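Long-range contact in chitooligosaccharide oxidase (Gibberella zeae, PDB 6Y0R), which oxidises the C1 hydroxyl of chitooligosaccharides to the lactone with a covalently bound FAD, reducing molecular oxygen to hydrogen peroxide: residues A335-Y340 with Y408-A413. Sequence-based numbering, arbitrary orientation.
Sequences AHDNFY and YDSVAA
Asp337 grips 408-413 with both carboxylate oxygens. Its OD2 accepts from Tyr408 OH at 2.7 Å, on the anti side and at the edge of the tyrosine ring, whereas OD1 takes Ser410 OG at 3.0 Å on the syn side. The backbone N of Asn338 also donates to OD1, from above the carboxylate plane, and a water donates to both OD1 and Val411 O. Three donors besides the water thus fix the rotation of the group and would help to stabilise its negative charge.

The side chain of Asn338 has CG anti to the backbone N (chi1 -169°), which carries ND2 over Val411 CG2 to Ala412 O, 3.1 Å away, in a bent hydrogen bond. Its backbone O receives Val411 N.

One face of the Phe339 ring is met by Tyr408, the ring planes only 8° apart. The centroids are 4.5 Å apart but the rings are slid, so that Tyr408 OH, rather than its ring, sits above the centre of the phenyl group. The bond from that hydroxyl to Asp337 probably helps to hold the tyrosine over Phe339. Trp373 stacks on Tyr408, and Tyr96 meets Phe339 edge-to-face.

Tyr340 and Asp409 form an antiparallel hydrogen-bonded pair, Tyr340 N to Asp409 O and Asp409 N to Tyr340 O both measuring 2.9 Å. The phenol of Tyr340 leads away from 408-413; Tyr340 OH is hydrogen-bonded to Asp449 OD1, and Asp409 OD2 to Tyr417 OH.

Alternating side chains and strand directions at 153° identify an antiparallel pairing at the margin of the seven-stranded sheet, strand 338-346 being outermost. With the side chain of Phe339 about 6 Å from the bound FAD, this edge borders the cofactor site, an arrangement consistent with the substrate-domain sheet of berberine bridge enzyme-like oxidases.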
loop_
_atom_site.group_PDB
_atom_site.type_symbol
_atom_site.label_atom_id
_atom_site.label_comp_id
_atom_site.label_asym_id
_atom_site.label_seq_id
_atom_site.Cartn_x
_atom_site.Cartn_y
_atom_site.Cartn_z
ATOM N N ALA A 335 10.268 -8.649 10.298
ATOM C CA ALA A 335 10.688 -8.551 8.887
ATOM C C ALA A 335 11.430 -7.222 8.689
ATOM O O ALA A 335 11.046 -6.198 9.330
ATOM C CB ALA A 335 9.468 -8.644 7.991
ATOM N N HIS A 336 12.468 -7.221 7.857
ATOM C CA HIS A 336 13.235 -6.007 7.505
ATOM C C HIS A 336 13.692 -6.079 6.055
ATOM O O HIS A 336 13.867 -7.180 5.509
ATOM C CB HIS A 336 14.437 -5.807 8.451
ATOM C CG HIS A 336 14.040 -5.465 9.841
ATOM N ND1 HIS A 336 13.482 -4.230 10.175
ATOM C CD2 HIS A 336 14.081 -6.197 10.979
ATOM C CE1 HIS A 336 13.173 -4.241 11.462
ATOM N NE2 HIS A 336 13.543 -5.439 11.973
ATOM N N ASP A 337 13.910 -4.909 5.484
ATOM C CA ASP A 337 14.722 -4.738 4.280
ATOM C C ASP A 337 15.472 -3.436 4.440
ATOM O O ASP A 337 15.166 -2.673 5.333
ATOM C CB ASP A 337 13.840 -4.852 3.021
ATOM C CG ASP A 337 14.641 -5.072 1.742
ATOM O OD1 ASP A 337 15.888 -5.305 1.834
ATOM O OD2 ASP A 337 14.044 -4.994 0.643
ATOM N N ASN A 338 16.431 -3.200 3.561
ATOM C CA ASN A 338 17.285 -1.982 3.561
ATOM C C ASN A 338 17.237 -1.398 2.153
ATOM O O ASN A 338 17.887 -1.922 1.271
ATOM C CB ASN A 338 18.715 -2.333 3.996
ATOM C CG ASN A 338 19.579 -1.129 4.265
ATOM O OD1 ASN A 338 19.175 0.017 4.097
ATOM N ND2 ASN A 338 20.828 -1.388 4.643
ATOM N N PHE A 339 16.347 -0.442 1.913
ATOM C CA PHE A 339 15.967 -0.095 0.523
ATOM C C PHE A 339 15.479 1.334 0.368
ATOM O O PHE A 339 15.236 2.066 1.326
ATOM C CB PHE A 339 14.903 -1.086 0.067
ATOM C CG PHE A 339 13.582 -0.888 0.750
ATOM C CD1 PHE A 339 13.353 -1.378 2.018
ATOM C CD2 PHE A 339 12.539 -0.241 0.097
ATOM C CE1 PHE A 339 12.122 -1.265 2.648
ATOM C CE2 PHE A 339 11.289 -0.148 0.719
ATOM C CZ PHE A 339 11.097 -0.616 2.000
ATOM N N TYR A 340 15.410 1.727 -0.887
ATOM C CA TYR A 340 14.761 2.954 -1.359
ATOM C C TYR A 340 13.778 2.553 -2.467
ATOM O O TYR A 340 13.999 1.596 -3.181
ATOM C CB TYR A 340 15.797 3.938 -1.880
ATOM C CG TYR A 340 15.206 5.146 -2.542
ATOM C CD1 TYR A 340 14.352 6.004 -1.860
ATOM C CD2 TYR A 340 15.431 5.399 -3.887
ATOM C CE1 TYR A 340 13.775 7.092 -2.479
ATOM C CE2 TYR A 340 14.892 6.504 -4.510
ATOM C CZ TYR A 340 14.024 7.337 -3.821
ATOM O OH TYR A 340 13.494 8.417 -4.461
ATOM N N TYR A 408 12.221 -0.126 -7.066
ATOM C CA TYR A 408 12.797 -0.637 -5.797
ATOM C C TYR A 408 14.297 -0.870 -5.965
ATOM O O TYR A 408 14.713 -1.375 -7.022
ATOM C CB TYR A 408 12.061 -1.906 -5.405
ATOM C CG TYR A 408 12.035 -2.307 -3.961
ATOM C CD1 TYR A 408 13.069 -3.050 -3.421
ATOM C CD2 TYR A 408 10.902 -2.089 -3.190
ATOM C CE1 TYR A 408 13.024 -3.535 -2.115
ATOM C CE2 TYR A 408 10.850 -2.542 -1.879
ATOM C CZ TYR A 408 11.896 -3.282 -1.346
ATOM O OH TYR A 408 11.787 -3.731 -0.063
ATOM N N ASP A 409 15.065 -0.488 -4.942
ATOM C CA ASP A 409 16.529 -0.739 -4.910
ATOM C C ASP A 409 16.887 -1.142 -3.491
ATOM O O ASP A 409 16.591 -0.376 -2.577
ATOM C CB ASP A 409 17.272 0.482 -5.381
ATOM C CG ASP A 409 18.784 0.271 -5.460
ATOM O OD1 ASP A 409 19.207 -0.882 -5.665
ATOM O OD2 ASP A 409 19.463 1.275 -5.439
ATOM N N SER A 410 17.543 -2.288 -3.340
ATOM C CA SER A 410 17.803 -2.942 -2.042
ATOM C C SER A 410 19.309 -3.181 -1.885
ATOM O O SER A 410 19.960 -3.476 -2.880
ATOM C CB SER A 410 17.072 -4.260 -2.010
ATOM O OG SER A 410 17.243 -4.854 -0.767
ATOM N N VAL A 411 19.805 -3.068 -0.664
ATOM C CA VAL A 411 21.205 -3.440 -0.283
ATOM C C VAL A 411 21.129 -4.369 0.922
ATOM O O VAL A 411 20.045 -4.555 1.511
ATOM C CB VAL A 411 22.053 -2.192 -0.006
ATOM C CG1 VAL A 411 22.132 -1.270 -1.212
ATOM C CG2 VAL A 411 21.557 -1.420 1.206
ATOM N N ALA A 412 22.252 -4.989 1.298
ATOM C CA ALA A 412 22.210 -5.977 2.387
ATOM C C ALA A 412 21.908 -5.244 3.702
ATOM O O ALA A 412 22.167 -4.003 3.791
ATOM C CB ALA A 412 23.511 -6.750 2.469
ATOM N N ALA A 413 21.452 -6.009 4.688
ATOM C CA ALA A 413 20.991 -5.534 6.009
ATOM C C ALA A 413 22.104 -4.727 6.671
ATOM O O ALA A 413 21.779 -3.754 7.342
ATOM C CB ALA A 413 20.563 -6.703 6.858
HETATM O O HOH W 1 18.196 -5.920 2.756
#